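Local structure of iota-carrageenase (Alteromonas sp., 1H80) at residues F135-D139 with L161-R167; G190-T196 with I213-T219; I235-R241 with V261-S267. The protein hydrolyses internal beta-1,4 linkages of iota-carrageenan, a sulfated galactan of red algal cell walls, with inversion of anomeric configuration. All blocks are in the same frame, centred on the assembly; numbering follows the deposited sequence.

Contact 1 of 3, residues F135-D139 with L161-R167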
loop_
_atom_site.group_PDB
_atom_site.type_symbol
_atom_site.label_atom_id
_atom_site.label_comp_id
_atom_site.label_asym_id
_atom_site.label_seq_id
_atom_site.Cartn_x
_atom_site.Cartn_y
_atom_site.Cartn_z
ATOM N N PHE A 135 5.191 -7.882 -5.242
ATOM C CA PHE A 135 5.678 -7.204 -6.442
ATOM C C PHE A 135 6.405 -5.919 -6.096
ATOM O O PHE A 135 5.969 -5.165 -5.229
ATOM C CB PHE A 135 4.534 -6.784 -7.379
ATOM C CG PHE A 135 3.952 -7.893 -8.194
ATOM C CD1 PHE A 135 2.882 -8.639 -7.715
ATOM C CD2 PHE A 135 4.458 -8.178 -9.459
ATOM C CE1 PHE A 135 2.320 -9.652 -8.487
ATOM C CE2 PHE A 135 3.905 -9.191 -10.239
ATOM C CZ PHE A 135 2.835 -9.928 -9.750
ATOM N N LYS A 136 7.520 -5.676 -6.772
ATOM C CA LYS A 136 8.226 -4.417 -6.621
ATOM C C LYS A 136 8.261 -3.917 -8.057
ATOM O O LYS A 136 8.833 -4.567 -8.935
ATOM C CB LYS A 136 9.649 -4.584 -6.095
ATOM C CG LYS A 136 10.345 -3.235 -5.957
ATOM C CD LYS A 136 11.698 -3.329 -5.281
ATOM C CE LYS A 136 12.323 -1.947 -5.164
ATOM N NZ LYS A 136 13.639 -1.972 -4.466
ATOM N N LEU A 137 7.618 -2.782 -8.299
ATOM C CA LEU A 137 7.555 -2.214 -9.636
ATOM C C LEU A 137 8.537 -1.069 -9.789
ATOM O O LEU A 137 8.754 -0.295 -8.856
ATOM C CB LEU A 137 6.141 -1.705 -9.923
ATOM C CG LEU A 137 4.999 -2.673 -9.605
ATOM C CD1 LEU A 137 3.677 -2.008 -9.939
ATOM C CD2 LEU A 137 5.168 -3.969 -10.392
ATOM N N GLY A 138 9.130 -0.980 -10.975
ATOM C CA GLY A 138 10.074 0.080 -11.270
ATOM C C GLY A 138 9.764 0.676 -12.630
ATOM O O GLY A 138 8.692 1.254 -12.840
ATOM N N ASP A 139 10.701 0.528 -13.560
ATOM C CA ASP A 139 10.538 1.058 -14.906
ATOM C C ASP A 139 9.686 0.123 -15.757
ATOM O O ASP A 139 10.201 -0.637 -16.583
ATOM C CB ASP A 139 11.905 1.244 -15.566
ATOM C CG ASP A 139 11.832 2.084 -16.827
ATOM O OD1 ASP A 139 10.718 2.290 -17.359
ATOM O OD2 ASP A 139 12.898 2.534 -17.295
ATOM N N LEU A 161 4.784 -2.762 -4.208
ATOM C CA LEU A 161 5.545 -1.533 -4.099
ATOM C C LEU A 161 5.601 -0.868 -5.464
ATOM O O LEU A 161 6.280 -1.352 -6.366
ATOM C CB LEU A 161 6.961 -1.847 -3.608
ATOM C CG LEU A 161 7.029 -2.650 -2.306
ATOM C CD1 LEU A 161 8.461 -3.076 -2.030
ATOM C CD2 LEU A 161 6.485 -1.809 -1.160
ATOM N N VAL A 162 4.859 0.226 -5.617
ATOM C CA VAL A 162 4.829 0.977 -6.872
ATOM C C VAL A 162 5.970 1.959 -6.656
ATOM O O VAL A 162 5.768 3.132 -6.342
ATOM C CB VAL A 162 3.477 1.701 -7.030
ATOM C CG1 VAL A 162 3.371 2.325 -8.410
ATOM C CG2 VAL A 162 2.338 0.703 -6.822
ATOM N N ASP A 163 7.177 1.439 -6.846
ATOM C CA ASP A 163 8.410 2.160 -6.568
ATOM C C ASP A 163 9.178 2.825 -7.699
ATOM O O ASP A 163 8.775 2.816 -8.864
ATOM C CB ASP A 163 9.360 1.203 -5.846
ATOM C CG ASP A 163 10.001 1.822 -4.621
ATOM O OD1 ASP A 163 10.292 3.033 -4.646
ATOM O OD2 ASP A 163 10.225 1.085 -3.636
ATOM N N VAL A 164 10.313 3.398 -7.314
ATOM C CA VAL A 164 11.207 4.067 -8.244
ATOM C C VAL A 164 12.496 3.258 -8.301
ATOM O O VAL A 164 12.782 2.461 -7.402
ATOM C CB VAL A 164 11.538 5.513 -7.778
ATOM C CG1 VAL A 164 10.261 6.323 -7.648
ATOM C CG2 VAL A 164 12.282 5.487 -6.449
ATOM N N THR A 165 13.254 3.441 -9.375
ATOM C CA THR A 165 14.526 2.752 -9.535
ATOM C C THR A 165 15.500 3.707 -10.206
ATOM O O THR A 165 15.101 4.542 -11.015
ATOM C CB THR A 165 14.404 1.475 -10.402
ATOM O OG1 THR A 165 13.941 1.818 -11.714
ATOM C CG2 THR A 165 13.445 0.495 -9.768
ATOM N N GLU A 166 16.774 3.588 -9.850
ATOM C CA GLU A 166 17.810 4.444 -10.407
ATOM C C GLU A 166 18.465 3.847 -11.647
ATOM O O GLU A 166 18.804 2.662 -11.677
ATOM C CB GLU A 166 18.892 4.709 -9.356
ATOM N N ARG A 167 18.635 4.680 -12.669
ATOM C CA ARG A 167 19.292 4.265 -13.901
ATOM C C ARG A 167 19.727 5.494 -14.690
ATOM O O ARG A 167 18.965 6.449 -14.852
ATOM C CB ARG A 167 18.367 3.398 -14.762
ATOM C CG ARG A 167 19.122 2.630 -15.842
ATOM C CD ARG A 167 18.203 1.862 -16.783
ATOM N NE ARG A 167 17.370 2.755 -17.580
ATOM C CZ ARG A 167 16.062 2.914 -17.403
ATOM N NH1 ARG A 167 15.433 2.234 -16.454
ATOM N NH2 ARG A 167 15.388 3.757 -18.172
HETATM O O HOH W 1 14.373 1.013 -5.792
#

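Contact 2 of 3, residues G190-T196 with I213-T219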
loop_
_atom_site.group_PDB
_atom_site.type_symbol
_atom_site.label_atom_id
_atom_site.label_comp_id
_atom_site.label_asym_id
_atom_site.label_seq_id
_atom_site.Cartn_x
_atom_site.Cartn_y
_atom_site.Cartn_z
ATOM N N GLY A 190 1.936 -1.316 9.892
ATOM C CA GLY A 190 2.755 -0.337 9.199
ATOM C C GLY A 190 2.806 -0.504 7.697
ATOM O O GLY A 190 3.443 0.289 7.001
ATOM N N TYR A 191 2.127 -1.520 7.188
ATOM C CA TYR A 191 2.155 -1.759 5.761
ATOM C C TYR A 191 0.782 -1.987 5.163
ATOM O O TYR A 191 -0.123 -1.195 5.390
ATOM C CB TYR A 191 3.115 -2.911 5.476
ATOM C CG TYR A 191 4.496 -2.588 6.001
ATOM C CD1 TYR A 191 5.354 -1.763 5.280
ATOM C CD2 TYR A 191 4.904 -3.023 7.262
ATOM C CE1 TYR A 191 6.584 -1.369 5.799
ATOM C CE2 TYR A 191 6.138 -2.635 7.793
ATOM C CZ TYR A 191 6.968 -1.806 7.053
ATOM O OH TYR A 191 8.183 -1.403 7.560
ATOM N N GLY A 192 0.624 -3.053 4.393
ATOM C CA GLY A 192 -0.661 -3.296 3.776
ATOM C C GLY A 192 -0.508 -3.771 2.349
ATOM O O GLY A 192 0.517 -4.329 1.969
ATOM N N LEU A 193 -1.522 -3.507 1.539
ATOM C CA LEU A 193 -1.523 -3.975 0.164
ATOM C C LEU A 193 -0.658 -3.187 -0.815
ATOM O O LEU A 193 0.272 -3.737 -1.407
ATOM C CB LEU A 193 -2.972 -4.047 -0.320
ATOM C CG LEU A 193 -3.274 -4.675 -1.677
ATOM C CD1 LEU A 193 -2.482 -5.955 -1.879
ATOM C CD2 LEU A 193 -4.773 -4.947 -1.740
ATOM N N ILE A 194 -0.956 -1.903 -0.978
ATOM C CA ILE A 194 -0.210 -1.057 -1.903
ATOM C C ILE A 194 0.491 0.106 -1.222
ATOM O O ILE A 194 -0.061 0.727 -0.322
ATOM C CB ILE A 194 -1.142 -0.366 -2.933
ATOM C CG1 ILE A 194 -2.107 -1.372 -3.556
ATOM C CG2 ILE A 194 -0.304 0.346 -3.995
ATOM C CD1 ILE A 194 -1.438 -2.460 -4.355
ATOM N N GLN A 195 1.719 0.385 -1.636
ATOM C CA GLN A 195 2.384 1.590 -1.163
ATOM C C GLN A 195 2.936 2.197 -2.440
ATOM O O GLN A 195 3.625 1.524 -3.208
ATOM C CB GLN A 195 3.512 1.350 -0.162
ATOM C CG GLN A 195 4.101 2.706 0.250
ATOM C CD GLN A 195 4.727 2.741 1.627
ATOM O OE1 GLN A 195 5.195 3.794 2.073
ATOM N NE2 GLN A 195 4.742 1.608 2.308
ATOM N N THR A 196 2.612 3.466 -2.674
ATOM C CA THR A 196 3.044 4.157 -3.883
ATOM C C THR A 196 4.124 5.194 -3.629
ATOM O O THR A 196 4.009 6.006 -2.716
ATOM C CB THR A 196 1.871 4.886 -4.549
ATOM O OG1 THR A 196 1.427 5.954 -3.698
ATOM C CG2 THR A 196 0.717 3.926 -4.787
ATOM N N ILE A 213 -2.902 -0.533 5.712
ATOM C CA ILE A 213 -3.628 0.340 4.796
ATOM C C ILE A 213 -3.677 -0.297 3.410
ATOM O O ILE A 213 -2.666 -0.796 2.912
ATOM C CB ILE A 213 -2.949 1.715 4.720
ATOM C CG1 ILE A 213 -3.025 2.376 6.096
ATOM C CG2 ILE A 213 -3.615 2.592 3.663
ATOM C CD1 ILE A 213 -2.297 3.665 6.182
ATOM N N ALA A 214 -4.855 -0.287 2.793
ATOM C CA ALA A 214 -5.008 -0.891 1.471
ATOM C C ALA A 214 -4.268 -0.112 0.388
ATOM O O ALA A 214 -3.461 -0.674 -0.354
ATOM C CB ALA A 214 -6.486 -1.011 1.121
ATOM N N LEU A 215 -4.555 1.180 0.293
ATOM C CA LEU A 215 -3.906 2.034 -0.696
ATOM C C LEU A 215 -3.168 3.119 0.068
ATOM O O LEU A 215 -3.733 4.156 0.417
ATOM C CB LEU A 215 -4.941 2.647 -1.636
ATOM C CG LEU A 215 -4.373 3.557 -2.729
ATOM C CD1 LEU A 215 -3.297 2.821 -3.540
ATOM C CD2 LEU A 215 -5.508 4.009 -3.629
ATOM N N ARG A 216 -1.895 2.859 0.324
ATOM C CA ARG A 216 -1.052 3.762 1.085
ATOM C C ARG A 216 -0.250 4.681 0.175
ATOM O O ARG A 216 0.823 4.320 -0.305
ATOM C CB ARG A 216 -0.115 2.931 1.960
ATOM C CG ARG A 216 0.740 3.727 2.922
ATOM C CD ARG A 216 1.767 2.811 3.567
ATOM N NE ARG A 216 1.172 1.887 4.531
ATOM C CZ ARG A 216 0.954 2.190 5.808
ATOM N NH1 ARG A 216 1.286 3.388 6.268
ATOM N NH2 ARG A 216 0.409 1.299 6.626
ATOM N N MET A 217 -0.782 5.872 -0.067
ATOM C CA MET A 217 -0.093 6.822 -0.919
ATOM C C MET A 217 0.800 7.671 -0.039
ATOM O O MET A 217 0.587 8.869 0.147
ATOM C CB MET A 217 -1.111 7.649 -1.693
ATOM C CG MET A 217 -1.861 6.772 -2.695
ATOM S SD MET A 217 -3.230 7.557 -3.512
ATOM C CE MET A 217 -4.489 7.426 -2.215
ATOM N N GLU A 218 1.798 6.995 0.517
ATOM C CA GLU A 218 2.782 7.599 1.401
ATOM C C GLU A 218 4.088 7.595 0.617
ATOM O O GLU A 218 4.829 6.610 0.598
ATOM C CB GLU A 218 2.887 6.769 2.684
ATOM C CG GLU A 218 3.908 7.264 3.689
ATOM C CD GLU A 218 3.642 6.737 5.089
ATOM O OE1 GLU A 218 3.227 5.564 5.219
ATOM O OE2 GLU A 218 3.856 7.496 6.060
ATOM N N THR A 219 4.340 8.714 -0.050
ATOM C CA THR A 219 5.510 8.885 -0.899
ATOM C C THR A 219 6.745 9.312 -0.114
ATOM O O THR A 219 7.109 10.487 -0.120
ATOM C CB THR A 219 5.189 9.925 -1.980
ATOM O OG1 THR A 219 4.770 11.147 -1.357
ATOM C CG2 THR A 219 4.048 9.428 -2.852
HETATM O O HOH W 2 0.143 -0.243 2.490
#

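Contact 3 of 3, residues I235-R241 with V261-S267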
loop_
_atom_site.group_PDB
_atom_site.type_symbol
_atom_site.label_atom_id
_atom_site.label_comp_id
_atom_site.label_asym_id
_atom_site.label_seq_id
_atom_site.Cartn_x
_atom_site.Cartn_y
_atom_site.Cartn_z
ATOM N N ILE A 235 -3.631 9.614 -10.619
ATOM C CA ILE A 235 -3.933 8.311 -10.063
ATOM C C ILE A 235 -5.440 8.192 -9.897
ATOM O O ILE A 235 -6.112 9.154 -9.519
ATOM C CB ILE A 235 -3.267 8.137 -8.681
ATOM C CG1 ILE A 235 -1.751 8.304 -8.810
ATOM C CG2 ILE A 235 -3.633 6.785 -8.086
ATOM C CD1 ILE A 235 -1.092 7.348 -9.798
ATOM N N PHE A 236 -5.968 7.016 -10.207
ATOM C CA PHE A 236 -7.387 6.754 -10.064
ATOM C C PHE A 236 -7.561 5.501 -9.237
ATOM O O PHE A 236 -6.824 4.535 -9.398
ATOM C CB PHE A 236 -8.056 6.567 -11.428
ATOM C CG PHE A 236 -8.143 7.829 -12.229
ATOM C CD1 PHE A 236 -7.036 8.311 -12.918
ATOM C CD2 PHE A 236 -9.326 8.557 -12.262
ATOM C CE1 PHE A 236 -7.106 9.507 -13.631
ATOM C CE2 PHE A 236 -9.407 9.754 -12.971
ATOM C CZ PHE A 236 -8.293 10.228 -13.655
ATOM N N ALA A 237 -8.532 5.531 -8.338
ATOM C CA ALA A 237 -8.794 4.388 -7.485
ATOM C C ALA A 237 -10.287 4.210 -7.353
ATOM O O ALA A 237 -11.036 5.186 -7.300
ATOM C CB ALA A 237 -8.165 4.596 -6.116
ATOM N N ASP A 238 -10.716 2.957 -7.303
ATOM C CA ASP A 238 -12.129 2.644 -7.182
ATOM C C ASP A 238 -12.313 1.365 -6.383
ATOM O O ASP A 238 -11.626 0.371 -6.619
ATOM C CB ASP A 238 -12.743 2.483 -8.574
ATOM C CG ASP A 238 -14.208 2.117 -8.525
ATOM O OD1 ASP A 238 -14.978 2.818 -7.831
ATOM O OD2 ASP A 238 -14.593 1.133 -9.192
ATOM N N ASN A 239 -13.235 1.412 -5.425
ATOM C CA ASN A 239 -13.537 0.270 -4.577
ATOM C C ASN A 239 -12.314 -0.194 -3.791
ATOM O O ASN A 239 -11.750 -1.264 -4.042
ATOM C CB ASN A 239 -14.096 -0.869 -5.425
ATOM C CG ASN A 239 -14.625 -2.008 -4.586
ATOM O OD1 ASN A 239 -14.761 -1.884 -3.368
ATOM N ND2 ASN A 239 -14.935 -3.124 -5.234
ATOM N N ILE A 240 -11.912 0.638 -2.836
ATOM C CA ILE A 240 -10.769 0.355 -1.980
ATOM C C ILE A 240 -11.341 0.104 -0.595
ATOM O O ILE A 240 -12.111 0.919 -0.071
ATOM C CB ILE A 240 -9.800 1.550 -1.943
ATOM C CG1 ILE A 240 -9.450 1.986 -3.373
ATOM C CG2 ILE A 240 -8.560 1.185 -1.156
ATOM C CD1 ILE A 240 -8.829 0.899 -4.245
ATOM N N ARG A 241 -10.950 -1.017 0.003
ATOM C CA ARG A 241 -11.498 -1.396 1.296
ATOM C C ARG A 241 -10.487 -1.775 2.365
ATOM O O ARG A 241 -9.406 -2.291 2.074
ATOM C CB ARG A 241 -12.474 -2.557 1.091
ATOM C CG ARG A 241 -13.454 -2.336 -0.057
ATOM C CD ARG A 241 -14.482 -3.454 -0.173
ATOM N NE ARG A 241 -13.896 -4.761 -0.477
ATOM C CZ ARG A 241 -13.377 -5.106 -1.653
ATOM N NH1 ARG A 241 -13.359 -4.240 -2.660
ATOM N NH2 ARG A 241 -12.883 -6.326 -1.827
ATOM N N VAL A 261 -5.262 12.992 -7.648
ATOM C CA VAL A 261 -5.712 11.652 -7.308
ATOM C C VAL A 261 -7.221 11.671 -7.148
ATOM O O VAL A 261 -7.773 12.568 -6.516
ATOM C CB VAL A 261 -5.107 11.161 -5.964
ATOM C CG1 VAL A 261 -5.614 9.753 -5.645
ATOM C CG2 VAL A 261 -3.591 11.177 -6.031
ATOM N N GLN A 262 -7.892 10.692 -7.743
ATOM C CA GLN A 262 -9.332 10.589 -7.601
ATOM C C GLN A 262 -9.648 9.202 -7.083
ATOM O O GLN A 262 -9.188 8.202 -7.638
ATOM C CB GLN A 262 -10.057 10.804 -8.925
ATOM C CG GLN A 262 -11.553 10.556 -8.794
ATOM C CD GLN A 262 -12.302 10.812 -10.077
ATOM O OE1 GLN A 262 -12.515 11.961 -10.464
ATOM N NE2 GLN A 262 -12.700 9.739 -10.753
ATOM N N VAL A 263 -10.430 9.147 -6.016
ATOM C CA VAL A 263 -10.812 7.878 -5.425
ATOM C C VAL A 263 -12.323 7.816 -5.317
ATOM O O VAL A 263 -12.968 8.787 -4.918
ATOM C CB VAL A 263 -10.219 7.709 -4.008
ATOM C CG1 VAL A 263 -10.546 6.326 -3.476
ATOM C CG2 VAL A 263 -8.717 7.918 -4.037
ATOM N N THR A 264 -12.892 6.678 -5.689
ATOM C CA THR A 264 -14.332 6.496 -5.598
ATOM C C THR A 264 -14.627 5.180 -4.901
ATOM O O THR A 264 -13.902 4.200 -5.072
ATOM C CB THR A 264 -15.007 6.477 -6.991
ATOM O OG1 THR A 264 -14.453 5.416 -7.782
ATOM C CG2 THR A 264 -14.800 7.807 -7.702
ATOM N N ASN A 265 -15.680 5.178 -4.094
ATOM C CA ASN A 265 -16.121 3.986 -3.384
ATOM C C ASN A 265 -15.081 3.422 -2.424
ATOM O O ASN A 265 -14.403 2.437 -2.718
ATOM C CB ASN A 265 -16.547 2.919 -4.393
ATOM C CG ASN A 265 -17.178 1.711 -3.734
ATOM O OD1 ASN A 265 -17.498 1.735 -2.544
ATOM N ND2 ASN A 265 -17.365 0.648 -4.507
ATOM N N VAL A 266 -14.968 4.063 -1.269
ATOM C CA VAL A 266 -14.034 3.645 -0.235
ATOM C C VAL A 266 -14.860 3.121 0.924
ATOM O O VAL A 266 -15.823 3.757 1.342
ATOM C CB VAL A 266 -13.181 4.832 0.252
ATOM C CG1 VAL A 266 -12.254 4.394 1.378
ATOM C CG2 VAL A 266 -12.391 5.406 -0.907
ATOM N N SER A 267 -14.502 1.956 1.442
ATOM C CA SER A 267 -15.255 1.409 2.554
ATOM C C SER A 267 -14.332 0.766 3.562
ATOM O O SER A 267 -13.301 0.192 3.213
ATOM C CB SER A 267 -16.275 0.385 2.059
ATOM O OG SER A 267 -15.626 -0.720 1.470
HETATM O O HOH W 3 -11.830 7.122 -9.402
HETATM O O HOH W 4 -16.930 1.063 -7.247
HETATM O O HOH W 5 -15.729 -0.239 -1.270
#

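Contact 1 of 3, residues F135-D139 with L161-R167
F135 passes its carbonyl to the neighbouring strand, where L161 N donates to F135 O at 2.9 Å, while its ring turns away to meet F100 and F113. At K136 the fully extended chain, CG anti to the backbone N (chi1 180°), runs past L161 and brings CE within 4.0 Å of D163 OD2. Its ammonium stays 4.7 Å from that oxygen (NZ to D163 OD2), a separation that probably leaves only a modest attraction, and a weak bond to a water links it to V164 O. L137 N then donates almost straight to L161 O at 2.8 Å, and on the face opposite K136 and L161 its CD1 packs against V162 CG2. G138 follows with its CA 3.7 Å from T165 CG2, a spot where a CB would collide with that methyl. D139 ends the segment with a salt bridge: R167, bent at chi3, reaches back so that NH1 and NH2 both meet D139 OD2, at 2.7 Å from NH1, with the carboxylate and guanidinium planes 18° apart. D139 OD1 pairs with R109, so two arginines share one carboxylate. Were R167 replaced by alanine, D139 OD2 would probably lose its charged mate, leaving the carboxylate paired with R109 through OD1. In-register parallel pairing of K136 with L161 and L137 with V162 is as expected of stacked coils in a parallel beta-helix, right-handed in the pectate lyase-like fold.

Contact 2 of 3, residues G190-T196 with I213-T219
Two successive coils of the parallel beta-helix meet here at a corner, the chain bending at L193 in one and at A214 and L215 in the next. Y191 O, just before the first bend, accepts from I213 N at 2.9 Å and from R216 NH2 at 2.8 Å, the latter bond nearly straight (170°), on a lone pair and in the guanidinium plane. R216 gets there with CG anti to the backbone N (chi1 -174°) and a bend at chi3 that folds the guanidinium back over the 190-192 turn. G190 O sits above one face of that group and I213 CD1 below the other, both offset toward the rim. At its far end NH1 makes a salt bridge to E218 OE1 (3.1 Å), while E218 OE2 is hydrogen-bonded to H254. A water bridges the corner, accepting from R216 NE and donating to I194 O and I213 O.

G192 lies where a CB would run into I213 O, and its backbone angles by themselves call for glycine. Past the corner the strands pair in parallel: I194 N donates to A214 O, R216 N to I194 O, and T196 N to R216 O at 3.1 Å. On the inner face L215 CD1 rests 3.9 Å from I194 CB, while the T196 hydroxyl lies alongside M217, its OG1 3.3 Å from M217 CA, buried with no polar partner in the model. The buried R216 charge is thus answered mainly by the E218 carboxylate, Y191 O and a water, with a weak further bond to F189 O, which probably keeps the guanidinium from turning and ties the bend of one coil to the strand of the next.

Contact 3 of 3, residues I235-R241 with V261-S267
D238 OD1 is gripped twice, by the T264 hydroxyl at 2.7 Å (OG1 to OD1) and by a water that in turn accepts from N265 ND2. The hydroxyl comes from the anti side and lies 33° out of the carboxylate plane; a chi1 of 59° sets T264 OG1 between its own backbone N and carbonyl carbon, facing the aspartate. On the same face, Q262 brings its amide to the edge of the F236 ring, NE2 3.9 Å from CD2; Q262 OE1 bonds to K4 N, and Y6 meets the phenylalanine from outside the pair. The N239 and N265 side chains run alongside each other in the same direction, their amides only 7° from parallel. R241 NH1 reaches N239 OD1 from above the amide plane at 2.8 Å, while its CG touches S267 OG.

The opposite face is apolar: I235 CB meets V261 CG2, and A237 CB sits 4.0 Å from V263 CG1. Between the two faces the backbones pair in parallel, and the bonds continue through the bend, where consecutive N239 N and I240 N donate to T264 O and N265 O, both asparagines at positive phi. Such parallel stacking of coils is that of a beta-helix; the aligned asparagines, with N206 on the other side of N239, recall the asparagine ladders of pectate lyase-like beta-helices, though N239 and N265 share no amide bond.

How the contacts relate
The three contacts follow one another along the chain and climb the same solenoid. Contacts 1 and 2, with centres 15 Å apart, are joined where strands 160-167 and 194-196 run side by side: V162 N lies 3.0 Å from Q195 O, a probable hydrogen bond, and V162 CG2 packs on I194 CG2. Contacts 2 and 3 face each other across the interior, centres 13 Å apart, with L215 CD2 3.7 Å from A237 CB and M217 SD near V261 CG1. Contacts 1 and 3 do not touch, their nearest atoms being about 7 Å apart. A bound sodium ion lies about 7 Å from the L161 side chain and about 6 Å from that of Y191, near both contacts 1 and 2.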